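Ciona betagamma-crystallin (Ciona intestinalis, PDB 2BV2) binds two calcium ions in a single betagamma-crystallin domain and serves as a structural component of the neuroectodermal visual system. Local coordinates at residues 33-38 / 73-78. Residues are numbered along the deposited sequence; the frame is centred on the assembly and turned at random.
With CA (calcium ion), chain D; CA (calcium ion), chain C.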
ATOM      1  N   ILE A  33       7.104  -1.563   5.679  1.00  9.35           N
ATOM      2  CA  ILE A  33       7.594  -0.197   5.825  1.00 10.59           C
ATOM      3  C   ILE A  33       6.635   0.893   5.413  1.00  7.86           C
ATOM      4  O   ILE A  33       6.937   2.048   5.647  1.00  8.70           O
ATOM      5  CB  ILE A  33       8.909   0.047   5.036  1.00 11.15           C
ATOM      6  CG1 ILE A  33       8.693  -0.056   3.528  1.00 10.37           C
ATOM      7  CG2 ILE A  33       9.995  -0.912   5.492  1.00 13.42           C
ATOM      8  CD1 ILE A  33       9.916   0.398   2.747  1.00 11.03           C
ATOM      9  N   VAL A  34       5.509   0.564   4.782  1.00  8.55           N
ATOM     10  CA  VAL A  34       4.652   1.599   4.205  1.00  9.40           C
ATOM     11  C   VAL A  34       3.911   2.403   5.284  1.00 10.66           C
ATOM     12  O   VAL A  34       3.327   1.843   6.213  1.00 11.85           O
ATOM     13  CB  VAL A  34       3.649   1.012   3.201  1.00  9.66           C
ATOM     14  CG1 VAL A  34       2.550   2.046   2.828  1.00 12.85           C
ATOM     15  CG2 VAL A  34       4.364   0.523   1.951  1.00 10.98           C
ATOM     16  N   SER A  35       3.980   3.731   5.156  1.00  9.86           N
ATOM     17  CA  SER A  35       3.359   4.635   6.094  1.00  9.07           C
ATOM     18  C   SER A  35       2.432   5.681   5.436  1.00  6.71           C
ATOM     19  O   SER A  35       1.704   6.354   6.136  1.00  9.12           O
ATOM     20  CB  SER A  35       4.457   5.312   6.911  1.00 10.30           C
ATOM     21  OG  SER A  35       5.198   4.373   7.680  1.00 11.39           O
ATOM     22  N   SER A  36       2.493   5.855   4.107  1.00  5.77           N
ATOM     23  CA  SER A  36       1.471   6.601   3.383  1.00  7.70           C
ATOM     24  C   SER A  36       1.329   6.068   1.955  1.00  9.42           C
ATOM     25  O   SER A  36       2.197   5.323   1.466  1.00 10.51           O
ATOM     26  CB  SER A  36       1.799   8.093   3.356  1.00 11.42           C
ATOM     27  OG  SER A  36       3.017   8.359   2.683  1.00 10.86           O
ATOM     28  N   ILE A  37       0.229   6.450   1.307  1.00 11.62           N
ATOM     29  CA  ILE A  37      -0.155   5.887   0.010  1.00 12.20           C
ATOM     30  C   ILE A  37      -0.867   6.927  -0.833  1.00  8.82           C
ATOM     31  O   ILE A  37      -1.662   7.694  -0.315  1.00 11.21           O
ATOM     32  CB  ILE A  37      -1.102   4.651   0.165  1.00 10.82           C
ATOM     33  CG1 ILE A  37      -0.397   3.481   0.869  1.00 11.19           C
ATOM     34  CG2 ILE A  37      -1.638   4.196  -1.203  1.00 12.75           C
ATOM     35  CD1 ILE A  37      -1.327   2.290   1.106  1.00 11.51           C
ATOM     36  N   ILE A  38      -0.571   6.946  -2.135  1.00  9.76           N
ATOM     37  CA  ILE A  38      -1.345   7.701  -3.093  1.00 13.25           C
ATOM     38  C   ILE A  38      -1.900   6.722  -4.116  1.00 13.24           C
ATOM     39  O   ILE A  38      -1.142   5.981  -4.756  1.00 13.67           O
ATOM     40  CB  ILE A  38      -0.507   8.762  -3.819  1.00 13.42           C
ATOM     41  CG1 ILE A  38      -0.063   9.828  -2.806  1.00 12.29           C
ATOM     42  CG2 ILE A  38      -1.321   9.368  -4.996  1.00 12.93           C
ATOM     43  CD1 ILE A  38       0.793  10.934  -3.379  1.00 12.49           C
ATOM     44  N   ASN A  73      -2.479  -0.124  10.090  1.00 17.49           N
ATOM     45  CA  ASN A  73      -1.353  -0.058  11.007  1.00 17.82           C
ATOM     46  C   ASN A  73      -0.090   0.356  10.252  1.00 17.60           C
ATOM     47  O   ASN A  73       0.075   0.033   9.075  1.00 19.58           O
ATOM     48  CB  ASN A  73      -1.105  -1.448  11.628  1.00 17.56           C
ATOM     49  CG  ASN A  73      -2.210  -1.891  12.587  1.00 21.13           C
ATOM     50  OD1 ASN A  73      -2.715  -1.102  13.375  1.00 23.63           O
ATOM     51  ND2 ASN A  73      -2.564  -3.182  12.539  1.00 21.18           N
ATOM     52  N   ASP A  74       0.800   1.067  10.934  1.00 15.79           N
ATOM     53  CA  ASP A  74       2.044   1.527  10.328  1.00 12.10           C
ATOM     54  C   ASP A  74       2.971   0.355  10.107  1.00  9.14           C
ATOM     55  O   ASP A  74       3.006  -0.549  10.930  1.00 13.24           O
ATOM     56  CB  ASP A  74       2.742   2.548  11.233  1.00 15.31           C
ATOM     57  CG  ASP A  74       3.910   3.200  10.550  1.00 16.72           C
ATOM     58  OD1 ASP A  74       3.733   3.629   9.402  1.00 16.61           O
ATOM     59  OD2 ASP A  74       5.010   3.255  11.138  1.00 22.46           O
ATOM     60  N   ASP A  75       3.699   0.365   8.985  1.00 10.36           N
ATOM     61  CA  ASP A  75       4.782  -0.593   8.776  1.00 10.53           C
ATOM     62  C   ASP A  75       4.272  -2.042   8.815  1.00 13.26           C
ATOM     63  O   ASP A  75       4.887  -2.905   9.450  1.00 12.44           O
ATOM     64  CB  ASP A  75       5.906  -0.399   9.814  1.00 13.01           C
ATOM     65  CG  ASP A  75       6.911   0.658   9.407  1.00 15.28           C
ATOM     66  OD1 ASP A  75       6.594   1.465   8.510  1.00 10.37           O
ATOM     67  OD2 ASP A  75       8.043   0.662   9.980  1.00 13.96           O
ATOM     68  N   GLU A  76       3.162  -2.283   8.116  1.00 10.55           N
ATOM     69  CA  GLU A  76       2.517  -3.599   8.082  1.00 12.76           C
ATOM     70  C   GLU A  76       2.041  -4.097   6.726  1.00 11.60           C
ATOM     71  O   GLU A  76       1.715  -5.270   6.588  1.00 10.87           O
ATOM     72  CB  GLU A  76       1.335  -3.640   9.057  1.00 14.69           C
ATOM     73  CG  GLU A  76       0.958  -5.034   9.528  1.00 24.19           C
ATOM     74  CD  GLU A  76       2.134  -5.795  10.076  1.00 28.75           C
ATOM     75  OE1 GLU A  76       2.428  -6.916   9.561  1.00 25.02           O
ATOM     76  OE2 GLU A  76       2.783  -5.239  10.997  1.00 32.22           O
ATOM     77  N   LEU A  77       2.008  -3.262   5.706  1.00 10.72           N
ATOM     78  CA  LEU A  77       1.541  -3.761   4.412  1.00 12.70           C
ATOM     79  C   LEU A  77       2.526  -4.785   3.878  1.00 10.10           C
ATOM     80  O   LEU A  77       3.736  -4.574   3.938  1.00 14.67           O
ATOM     81  CB  LEU A  77       1.332  -2.628   3.413  1.00 15.06           C
ATOM     82  CG  LEU A  77       0.147  -1.726   3.791  1.00 18.18           C
ATOM     83  CD1 LEU A  77      -0.060  -0.669   2.746  1.00 19.87           C
ATOM     84  CD2 LEU A  77      -1.138  -2.531   3.984  1.00 18.67           C
ATOM     85  N   SER A  78       2.008  -5.895   3.369  1.00 11.82           N
ATOM     86  CA  SER A  78       2.856  -6.938   2.784  1.00 11.91           C
ATOM     87  C   SER A  78       2.480  -7.365   1.373  1.00 12.61           C
ATOM     88  O   SER A  78       3.307  -7.975   0.680  1.00 12.97           O
ATOM     89  CB  SER A  78       2.880  -8.142   3.707  1.00 12.25           C
ATOM     90  OG  SER A  78       3.432  -7.792   4.957  1.00 11.19           O
TER
HETATM   91 CA    CA D 102       2.851  -7.314   7.084  1.00 20.30          CA
HETATM   92 CA    CA C 101       7.427   3.550   7.499  1.00  9.62          CA
HETATM   93  O   HOH W   1       5.036  -2.042   3.763  1.00 12.69           O
HETATM   94  O   HOH W   2       1.655  -0.261   6.584  1.00 13.45           O
HETATM   95  O   HOH W   3       7.443   3.873   9.807  1.00 12.80           O
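Leu77 sets its CD1 methyl against both Val34 and Ile37 in the protein interior. This is the tightly packed part of the contact. Leu77 CD1 meets Ile37 CD1 at 3.6 Å, the two side chains approaching tip to tip. Val34 comes in obliquely and lays CG1 on the same methyl at 3.8 Å. Its CG1 stands anti to the backbone N (chi1 168°), which directs that branch at the leucine. Leu5 packs against Val34 and Ile3 against Ile37, both from strand 2-6, and Trp70 also touches Ile37.

Next to this apolar patch the two chains join through their backbones. Asp75 N donates to Val34 O at 3.2 Å. A water bonded to Val34 O, Asn73 O and Glu76 N ties the loop further.

The two Greek key motifs of the betagamma-crystallin domain each send a loop here, and the loops share both calcium sites. Ile33 O and Ser35 OG bind one calcium ion from the first motif. Asp75 reaches it from the second through OD1, at 2.5 Å, and Glu7 completes the protein ligands. Glu76 and Ser78 bind the other ion, with Asp32 and Asp48.

The side of the ion shared by Ser35 and Asp75 is more open to solvent, though the metal bonds hold it firmly. Asp74 is exposed there and acts from the second shell. Its OD1 lies 2.4 Å from Ser35 OG, a distance too short to be trusted. OD2 of the same carboxylate accepts from a calcium-bound water at 2.8 Å. The nearby negative charge of Asp74 would probably favour the ion.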